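Polyketide synthase associated protein 5 (Mycobacterium tuberculosis, PDB 1Q9J) probably transfers mycocerosic acyl chains from mycocerosic acid synthase onto phthiocerol and related diols, the last step in making dimycocerosate esters. Local coordinates at residues I7-H12 with S60-W65; M26-R31 with E362-Q367; S141-A146 with R354-L359. One frame throughout, in Å; residues are numbered along the deposited sequence.

Contact 1 (I7-H12 with S60-W65); sequences IRKLSH and SSDGGW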
loop_
_atom_site.group_PDB
_atom_site.type_symbol
_atom_site.label_atom_id
_atom_site.label_comp_id
_atom_site.label_asym_id
_atom_site.label_seq_id
_atom_site.Cartn_x
_atom_site.Cartn_y
_atom_site.Cartn_z
ATOM N N ILE A 7 -23.643 -0.897 8.490
ATOM C CA ILE A 7 -22.898 0.278 8.950
ATOM C C ILE A 7 -23.021 1.380 7.906
ATOM O O ILE A 7 -23.468 2.498 8.189
ATOM C CB ILE A 7 -21.451 -0.053 9.141
ATOM C CG1 ILE A 7 -21.355 -1.157 10.208
ATOM C CG2 ILE A 7 -20.679 1.226 9.528
ATOM C CD1 ILE A 7 -19.960 -1.765 10.358
ATOM N N ARG A 8 -22.634 1.042 6.685
ATOM C CA ARG A 8 -22.736 1.974 5.585
ATOM C C ARG A 8 -22.379 1.232 4.300
ATOM O O ARG A 8 -21.688 0.219 4.336
ATOM C CB ARG A 8 -21.812 3.167 5.852
ATOM C CG ARG A 8 -20.774 3.404 4.830
ATOM C CD ARG A 8 -19.594 4.109 5.418
ATOM N NE ARG A 8 -18.502 4.058 4.456
ATOM C CZ ARG A 8 -17.222 4.228 4.767
ATOM N NH1 ARG A 8 -16.864 4.470 6.020
ATOM N NH2 ARG A 8 -16.287 4.137 3.836
ATOM N N LYS A 9 -22.894 1.719 3.179
ATOM C CA LYS A 9 -22.622 1.115 1.888
ATOM C C LYS A 9 -21.206 1.587 1.514
ATOM O O LYS A 9 -20.752 2.630 1.998
ATOM C CB LYS A 9 -23.666 1.618 0.886
ATOM C CG LYS A 9 -24.023 0.670 -0.260
ATOM C CD LYS A 9 -25.387 1.046 -0.882
ATOM C CE LYS A 9 -25.768 0.185 -2.087
ATOM N NZ LYS A 9 -24.954 0.501 -3.292
ATOM N N LEU A 10 -20.485 0.821 0.700
ATOM C CA LEU A 10 -19.136 1.249 0.313
ATOM C C LEU A 10 -19.241 2.283 -0.781
ATOM O O LEU A 10 -20.153 2.224 -1.598
ATOM C CB LEU A 10 -18.301 0.094 -0.230
ATOM C CG LEU A 10 -17.815 -1.006 0.704
ATOM C CD1 LEU A 10 -17.140 -2.061 -0.149
ATOM C CD2 LEU A 10 -16.843 -0.448 1.746
ATOM N N SER A 11 -18.292 3.213 -0.804
ATOM C CA SER A 11 -18.247 4.277 -1.804
ATOM C C SER A 11 -17.617 3.695 -3.059
ATOM O O SER A 11 -16.782 2.792 -2.972
ATOM C CB SER A 11 -17.394 5.433 -1.286
ATOM O OG SER A 11 -16.010 5.146 -1.439
ATOM N N HIS A 12 -17.995 4.216 -4.222
ATOM C CA HIS A 12 -17.470 3.695 -5.491
ATOM C C HIS A 12 -15.956 3.486 -5.491
ATOM O O HIS A 12 -15.435 2.571 -6.139
ATOM C CB HIS A 12 -17.898 4.600 -6.651
ATOM C CG HIS A 12 -19.377 4.565 -6.916
ATOM N ND1 HIS A 12 -20.297 5.178 -6.092
ATOM C CD2 HIS A 12 -20.099 3.940 -7.878
ATOM C CE1 HIS A 12 -21.520 4.935 -6.533
ATOM N NE2 HIS A 12 -21.427 4.185 -7.615
ATOM N N SER A 60 -25.372 -5.845 -1.759
ATOM C CA SER A 60 -26.779 -5.470 -1.741
ATOM C C SER A 60 -27.470 -5.800 -3.051
ATOM O O SER A 60 -26.820 -6.012 -4.081
ATOM C CB SER A 60 -26.924 -3.971 -1.489
ATOM O OG SER A 60 -26.578 -3.244 -2.655
ATOM N N SER A 61 -28.797 -5.835 -3.001
ATOM C CA SER A 61 -29.609 -6.114 -4.179
ATOM C C SER A 61 -29.308 -5.039 -5.219
ATOM O O SER A 61 -29.299 -5.307 -6.425
ATOM C CB SER A 61 -31.096 -6.074 -3.812
ATOM O OG SER A 61 -31.405 -7.061 -2.837
ATOM N N ASP A 62 -29.043 -3.830 -4.723
ATOM C CA ASP A 62 -28.747 -2.663 -5.551
ATOM C C ASP A 62 -27.335 -2.686 -6.130
ATOM O O ASP A 62 -26.715 -1.636 -6.287
ATOM C CB ASP A 62 -28.935 -1.385 -4.728
ATOM C CG ASP A 62 -29.923 -1.570 -3.579
ATOM O OD1 ASP A 62 -31.036 -2.087 -3.821
ATOM O OD2 ASP A 62 -29.582 -1.192 -2.437
ATOM N N GLY A 63 -26.834 -3.880 -6.449
ATOM C CA GLY A 63 -25.496 -4.011 -7.017
ATOM C C GLY A 63 -24.329 -3.580 -6.132
ATOM O O GLY A 63 -23.206 -4.079 -6.277
ATOM N N GLY A 64 -24.592 -2.651 -5.216
ATOM C CA GLY A 64 -23.552 -2.163 -4.330
ATOM C C GLY A 64 -23.190 -3.096 -3.192
ATOM O O GLY A 64 -23.795 -4.150 -3.012
ATOM N N TRP A 65 -22.193 -2.696 -2.413
ATOM C CA TRP A 65 -21.738 -3.494 -1.290
ATOM C C TRP A 65 -22.021 -2.858 0.059
ATOM O O TRP A 65 -21.766 -1.669 0.271
ATOM C CB TRP A 65 -20.246 -3.723 -1.389
ATOM C CG TRP A 65 -19.842 -4.480 -2.572
ATOM C CD1 TRP A 65 -19.615 -3.995 -3.833
ATOM C CD2 TRP A 65 -19.510 -5.862 -2.602
ATOM N NE1 TRP A 65 -19.145 -5.000 -4.643
ATOM C CE2 TRP A 65 -19.073 -6.161 -3.912
ATOM C CE3 TRP A 65 -19.537 -6.887 -1.643
ATOM C CZ2 TRP A 65 -18.655 -7.445 -4.289
ATOM C CZ3 TRP A 65 -19.124 -8.163 -2.014
ATOM C CH2 TRP A 65 -18.690 -8.430 -3.329
#

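Contact 2 (M26-R31 with E362-Q367); sequences MTIQLR and EDIKGQ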
loop_
_atom_site.group_PDB
_atom_site.type_symbol
_atom_site.label_atom_id
_atom_site.label_comp_id
_atom_site.label_asym_id
_atom_site.label_seq_id
_atom_site.Cartn_x
_atom_site.Cartn_y
_atom_site.Cartn_z
ATOM N N MET A 26 0.589 -7.750 6.266
ATOM C CA MET A 26 1.792 -7.137 6.762
ATOM C C MET A 26 2.397 -8.137 7.732
ATOM O O MET A 26 1.811 -8.460 8.770
ATOM C CB MET A 26 1.468 -5.836 7.488
ATOM C CG MET A 26 2.659 -4.917 7.657
ATOM S SD MET A 26 3.277 -4.441 6.019
ATOM C CE MET A 26 4.749 -5.351 5.958
ATOM N N THR A 27 3.578 -8.628 7.381
ATOM C CA THR A 27 4.255 -9.619 8.187
ATOM C C THR A 27 5.557 -9.120 8.781
ATOM O O THR A 27 6.444 -8.634 8.085
ATOM C CB THR A 27 4.516 -10.866 7.349
ATOM O OG1 THR A 27 3.293 -11.253 6.705
ATOM C CG2 THR A 27 5.006 -12.008 8.239
ATOM N N ILE A 28 5.644 -9.242 10.092
ATOM C CA ILE A 28 6.821 -8.835 10.821
ATOM C C ILE A 28 7.528 -10.087 11.335
ATOM O O ILE A 28 6.975 -10.836 12.151
ATOM C CB ILE A 28 6.453 -7.965 12.042
ATOM C CG1 ILE A 28 5.699 -6.723 11.609
ATOM C CG2 ILE A 28 7.698 -7.585 12.799
ATOM C CD1 ILE A 28 4.186 -6.905 11.530
ATOM N N GLN A 29 8.746 -10.313 10.856
ATOM C CA GLN A 29 9.529 -11.458 11.295
ATOM C C GLN A 29 10.120 -11.082 12.653
ATOM O O GLN A 29 10.822 -10.087 12.758
ATOM C CB GLN A 29 10.648 -11.728 10.290
ATOM C CG GLN A 29 11.532 -12.881 10.686
ATOM C CD GLN A 29 10.731 -14.095 11.117
ATOM O OE1 GLN A 29 9.892 -14.595 10.363
ATOM N NE2 GLN A 29 10.980 -14.574 12.338
ATOM N N LEU A 30 9.842 -11.858 13.694
ATOM C CA LEU A 30 10.379 -11.513 15.004
ATOM C C LEU A 30 11.446 -12.467 15.540
ATOM O O LEU A 30 11.695 -13.542 14.983
ATOM C CB LEU A 30 9.245 -11.407 16.023
ATOM C CG LEU A 30 8.127 -10.436 15.640
ATOM C CD1 LEU A 30 7.003 -10.497 16.663
ATOM C CD2 LEU A 30 8.695 -9.033 15.551
ATOM N N ARG A 31 12.078 -12.035 16.629
ATOM C CA ARG A 31 13.112 -12.795 17.317
ATOM C C ARG A 31 13.026 -12.480 18.798
ATOM O O ARG A 31 13.295 -11.358 19.224
ATOM C CB ARG A 31 14.510 -12.448 16.803
ATOM C CG ARG A 31 15.613 -13.053 17.675
ATOM C CD ARG A 31 16.918 -13.198 16.920
ATOM N NE ARG A 31 17.624 -11.936 16.766
ATOM C CZ ARG A 31 18.325 -11.605 15.687
ATOM N NH1 ARG A 31 18.403 -12.447 14.663
ATOM N NH2 ARG A 31 18.957 -10.435 15.633
ATOM N N GLU A 362 12.999 -8.381 12.725
ATOM C CA GLU A 362 14.094 -8.722 11.813
ATOM C C GLU A 362 13.754 -8.424 10.367
ATOM O O GLU A 362 14.639 -8.208 9.546
ATOM C CB GLU A 362 14.480 -10.200 11.965
ATOM C CG GLU A 362 15.167 -10.492 13.280
ATOM C CD GLU A 362 16.408 -9.628 13.484
ATOM O OE1 GLU A 362 16.772 -9.385 14.661
ATOM O OE2 GLU A 362 17.022 -9.196 12.471
ATOM N N ASP A 363 12.469 -8.421 10.047
ATOM C CA ASP A 363 12.063 -8.138 8.680
ATOM C C ASP A 363 10.587 -7.775 8.603
ATOM O O ASP A 363 9.797 -8.166 9.459
ATOM C CB ASP A 363 12.360 -9.349 7.788
ATOM C CG ASP A 363 12.238 -9.028 6.324
ATOM O OD1 ASP A 363 12.109 -7.819 6.008
ATOM O OD2 ASP A 363 12.274 -9.975 5.497
ATOM N N ILE A 364 10.227 -7.007 7.581
ATOM C CA ILE A 364 8.845 -6.587 7.388
ATOM C C ILE A 364 8.470 -6.696 5.914
ATOM O O ILE A 364 8.891 -5.875 5.102
ATOM C CB ILE A 364 8.642 -5.127 7.865
ATOM C CG1 ILE A 364 8.535 -5.093 9.390
ATOM C CG2 ILE A 364 7.413 -4.522 7.215
ATOM C CD1 ILE A 364 8.348 -3.702 9.979
ATOM N N LYS A 365 7.683 -7.714 5.574
ATOM C CA LYS A 365 7.271 -7.924 4.187
ATOM C C LYS A 365 5.786 -7.636 4.003
ATOM O O LYS A 365 4.965 -7.977 4.852
ATOM C CB LYS A 365 7.553 -9.367 3.743
ATOM C CG LYS A 365 8.976 -9.859 3.970
ATOM C CD LYS A 365 9.152 -11.291 3.469
ATOM C CE LYS A 365 10.463 -11.906 3.966
ATOM N NZ LYS A 365 10.517 -11.965 5.462
ATOM N N GLY A 366 5.444 -7.013 2.885
ATOM C CA GLY A 366 4.055 -6.708 2.621
ATOM C C GLY A 366 3.612 -7.470 1.397
ATOM O O GLY A 366 4.380 -7.658 0.451
ATOM N N GLN A 367 2.371 -7.924 1.408
ATOM C CA GLN A 367 1.869 -8.669 0.271
ATOM C C GLN A 367 0.365 -8.530 0.184
ATOM O O GLN A 367 -0.301 -8.265 1.178
ATOM C CB GLN A 367 2.245 -10.144 0.408
ATOM C CG GLN A 367 1.773 -11.024 -0.734
ATOM C CD GLN A 367 2.253 -12.464 -0.595
ATOM O OE1 GLN A 367 2.139 -13.258 -1.531
ATOM N NE2 GLN A 367 2.789 -12.805 0.580
#

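Contact 3 (S141-A146 with R354-L359); sequences SRYTDA and RTPPGL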
loop_
_atom_site.group_PDB
_atom_site.type_symbol
_atom_site.label_atom_id
_atom_site.label_comp_id
_atom_site.label_asym_id
_atom_site.label_seq_id
_atom_site.Cartn_x
_atom_site.Cartn_y
_atom_site.Cartn_z
ATOM N N SER A 141 2.259 -0.793 19.532
ATOM C CA SER A 141 2.350 0.202 20.582
ATOM C C SER A 141 1.599 -0.324 21.798
ATOM O O SER A 141 2.005 -0.106 22.927
ATOM C CB SER A 141 1.739 1.531 20.122
ATOM O OG SER A 141 1.464 2.386 21.240
ATOM N N ARG A 142 0.511 -1.039 21.555
ATOM C CA ARG A 142 -0.283 -1.579 22.646
ATOM C C ARG A 142 0.344 -2.841 23.214
ATOM O O ARG A 142 0.211 -3.128 24.400
ATOM C CB ARG A 142 -1.701 -1.878 22.173
ATOM C CG ARG A 142 -2.289 -0.772 21.313
ATOM C CD ARG A 142 -3.794 -0.888 21.193
ATOM N NE ARG A 142 -4.439 -0.213 22.298
ATOM C CZ ARG A 142 -5.260 0.819 22.160
ATOM N NH1 ARG A 142 -5.544 1.291 20.954
ATOM N NH2 ARG A 142 -5.779 1.394 23.241
ATOM N N TYR A 143 1.020 -3.607 22.369
ATOM C CA TYR A 143 1.667 -4.817 22.844
ATOM C C TYR A 143 2.747 -4.417 23.840
ATOM O O TYR A 143 2.820 -4.961 24.935
ATOM C CB TYR A 143 2.289 -5.576 21.681
ATOM C CG TYR A 143 3.098 -6.763 22.131
ATOM C CD1 TYR A 143 2.487 -7.886 22.688
ATOM C CD2 TYR A 143 4.483 -6.760 22.014
ATOM C CE1 TYR A 143 3.245 -8.980 23.111
ATOM C CE2 TYR A 143 5.247 -7.842 22.430
ATOM C CZ TYR A 143 4.623 -8.948 22.975
ATOM O OH TYR A 143 5.384 -10.024 23.356
ATOM N N THR A 144 3.587 -3.464 23.445
ATOM C CA THR A 144 4.646 -2.970 24.315
ATOM C C THR A 144 4.040 -2.483 25.643
ATOM O O THR A 144 4.595 -2.728 26.711
ATOM C CB THR A 144 5.429 -1.819 23.636
ATOM O OG1 THR A 144 6.037 -2.301 22.435
ATOM C CG2 THR A 144 6.515 -1.286 24.553
ATOM N N ASP A 145 2.898 -1.806 25.580
ATOM C CA ASP A 145 2.248 -1.332 26.793
ATOM C C ASP A 145 1.575 -2.492 27.505
ATOM O O ASP A 145 1.250 -2.400 28.685
ATOM C CB ASP A 145 1.187 -0.271 26.478
ATOM C CG ASP A 145 1.783 1.026 25.967
ATOM O OD1 ASP A 145 2.790 1.491 26.547
ATOM O OD2 ASP A 145 1.227 1.584 24.997
ATOM N N ALA A 146 1.351 -3.580 26.781
ATOM C CA ALA A 146 0.701 -4.759 27.348
ATOM C C ALA A 146 1.700 -5.643 28.091
ATOM O O ALA A 146 1.356 -6.276 29.087
ATOM C CB ALA A 146 0.025 -5.556 26.241
ATOM N N ARG A 354 7.538 0.437 18.213
ATOM C CA ARG A 354 7.766 -0.068 19.561
ATOM C C ARG A 354 7.743 -1.590 19.723
ATOM O O ARG A 354 6.869 -2.275 19.192
ATOM C CB ARG A 354 6.740 0.539 20.512
ATOM C CG ARG A 354 6.704 2.052 20.509
ATOM C CD ARG A 354 5.655 2.548 21.484
ATOM N NE ARG A 354 5.831 1.943 22.798
ATOM C CZ ARG A 354 4.970 2.065 23.803
ATOM N NH1 ARG A 354 3.862 2.775 23.648
ATOM N NH2 ARG A 354 5.217 1.470 24.963
ATOM N N THR A 355 8.715 -2.099 20.475
ATOM C CA THR A 355 8.849 -3.522 20.773
ATOM C C THR A 355 9.522 -3.590 22.129
ATOM O O THR A 355 10.630 -3.082 22.292
ATOM C CB THR A 355 9.756 -4.254 19.778
ATOM O OG1 THR A 355 11.013 -3.573 19.698
ATOM C CG2 THR A 355 9.110 -4.318 18.401
ATOM N N PRO A 356 8.868 -4.223 23.113
ATOM C CA PRO A 356 9.410 -4.354 24.467
ATOM C C PRO A 356 10.793 -5.002 24.475
ATOM O O PRO A 356 11.236 -5.562 23.470
ATOM C CB PRO A 356 8.362 -5.202 25.173
ATOM C CG PRO A 356 7.892 -6.092 24.086
ATOM C CD PRO A 356 7.722 -5.127 22.932
ATOM N N PRO A 357 11.497 -4.932 25.617
ATOM C CA PRO A 357 12.837 -5.516 25.749
ATOM C C PRO A 357 12.850 -7.040 25.577
ATOM O O PRO A 357 12.111 -7.769 26.242
ATOM C CB PRO A 357 13.269 -5.071 27.146
ATOM C CG PRO A 357 11.964 -5.002 27.890
ATOM C CD PRO A 357 11.051 -4.340 26.892
ATOM N N GLY A 358 13.696 -7.506 24.669
ATOM C CA GLY A 358 13.790 -8.927 24.406
ATOM C C GLY A 358 13.224 -9.307 23.048
ATOM O O GLY A 358 13.531 -10.372 22.499
ATOM N N LEU A 359 12.383 -8.443 22.496
ATOM C CA LEU A 359 11.800 -8.720 21.191
ATOM C C LEU A 359 12.383 -7.726 20.209
ATOM O O LEU A 359 12.687 -6.599 20.571
ATOM C CB LEU A 359 10.278 -8.576 21.234
ATOM C CG LEU A 359 9.441 -9.677 20.573
ATOM C CD1 LEU A 359 7.989 -9.284 20.716
ATOM C CD2 LEU A 359 9.810 -9.863 19.104
#

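Contact 1 (I7-H12 with S60-W65)
The Trp65 indole is met obliquely by Leu10 CD1, whose nearest approach is at the root of that side chain, 3.7 Å from Trp65 CB; the two side chains slant across each other. In Trp65, CG stands anti to the carbonyl carbon (chi1 -63°), which carries the indole away from 7-12, toward Leu57 and Gln59 on strand 55-59 and toward Glu15 and Ala18 on helix 12-19. The backbone supplies the directional link. Leu10 N donates to Trp65 O at 2.8 Å, with an N-H...O angle of 161°, and the same carbonyl oxygen is approached by Lys9 CG at 3.3 Å. Farther out, Lys9 lies over the turn, its CE 3.6 Å from Ser60 OG. Its ammonium NZ and Asp62 OD2 stay 5.0 Å apart, so their attraction, if any, is at long range. Within the loop, Gly64 O accepts from both Ser60 N and Ser60 OG; the hydroxyl, 2.9 Å from Gly64 O, approaches from above the carbonyl plane. The loop starts as a type I beta turn, Ser60 to Gly63, and links strands 55-59 and 65-69 into a hairpin. Strand 6-9 pairs antiparallel with 65-69, and helix 12-19 packs against Leu10 and Trp65 through Ala18.

Contact 2 (M26-R31 with E362-Q367)
Gln29 and Thr27 bind the strand 362-367 through their backbones, and the two segments run antiparallel, their axes 4.6 Å apart at 168°. Lys365 N donates to Thr27 O at 2.9 Å; the return bond from Thr27 N to Lys365 O is also present, although the position of that oxygen is less certain. At the next hydrogen-bonded pair, Gln29 N reaches Asp363 O at 2.8 Å, while Gln29 O receives not Asp363 N but Glu362 N, also at 2.8 Å and nearly straight (175°). Two residues, Glu362 and Asp363, thus stand opposite one, which defines a classic beta bulge. Ile28 and Ile364 both project from the same face of the sheet and lie side by side, pointing the same way, CG1 to CG1 4.0 Å. The touching branch of Ile28 is the one set anti to its carbonyl carbon (chi1 -59°). The other face brings Gln29 CB to 3.9 Å from Asp363 CB. From the bulge itself, Glu362 sets its carboxylate carbon over one face of the Arg31 guanidinium, offset toward the rim, a charge pairing whose close geometry is doubtful.

The next shell fixes the acidic end. Lys365 NZ forms a salt bridge with Asp363 OD2 at 2.7 Å, meeting it from above the carboxylate plane, and Asp363 OD1 pairs with Arg215. That arginine also donates to Ile364 O, which ties the edge strand to strand 213-216 of the six-stranded sheet. Thr27 OG1 is hydrogen-bonded to Thr119 on the neighbouring strand 117-123. Strand 360-368, from the C-terminal half of the chain, therefore completes a sheet otherwise built from N-terminal strands, the crossover characteristic of the CoA-dependent acyltransferase superfamily.

Contact 3 (S141-A146 with R354-L359)
Arg354 reaches over the helix from the loop, and most of its side chain has a partner. Its CB lies 3.5 Å from Thr144 OG1. CD then passes over the backbone of Ser141, 4.2 Å from Ser141 CA, and a bend at chi3 (52°) turns the end of the chain along the helix. Thr144 CG2 lies obliquely to the guanidinium, 3.7 Å from Arg354 NE and closer still to NH2. At the tip, Arg354 NH2 donates to Asp145 OD1 at 2.9 Å with an N-H...O angle of 154°. Arg354 NH1 adds a weak bond to Asp145 OD2 at 3.2 Å. Asp145 OD1 stands at the guanidinium edge, yet the two planes are 71° apart, so the salt bridge is not the coplanar kind: one strong and one weak bond reach the two oxygens, with OD1 met from above the carboxylate plane. Ser141 O lies over one guanidinium face, offset toward the rim, where its partial negative charge probably adds to the attraction.

Farther along the loop the contact becomes apolar. Tyr143 CE2 is 3.6 Å from Pro356 CG and 3.5 Å from Leu359 CD1, both side chains crossing that of the tyrosine at about a right angle. The Tyr143 hydroxyl is hydrogen-bonded to Asp35 N, which holds the far end of the ring, and Thr144 OG1 bonds back to Phe140 O within its own helix. Pro356 to Leu359 form a type II beta turn, with Gly358 at the position that takes positive phi. The arrangement joins helix 129-148, which begins at the final glycine of the HHxxxDG motif of this acyltransferase superfamily, to the loop leading into crossover strand 360-368.

In the fold
Contacts 2 and 3 are neighbours, their centres 16 Å apart: the loop 354-359 runs straight into strand 360-368, and Leu359 CD2 packs 3.5 Å from Leu30 CB. Along the chain, contact 3 is nested inside the long loop closed by contact 2. Contact 1 stands apart, its nearest atoms about 18 Å from either of the others, in the separate small sheet of strands 6-9, 65-69 and 55-59. His124, the probable proton acceptor, relates two of them: the side chain of Leu10 in contact 1 is about 10 Å from that of His124, and residue Gly366 of contact 2 lies about 11 Å from the His124 side chain. Contact 3 lies away from the probable active-site residues.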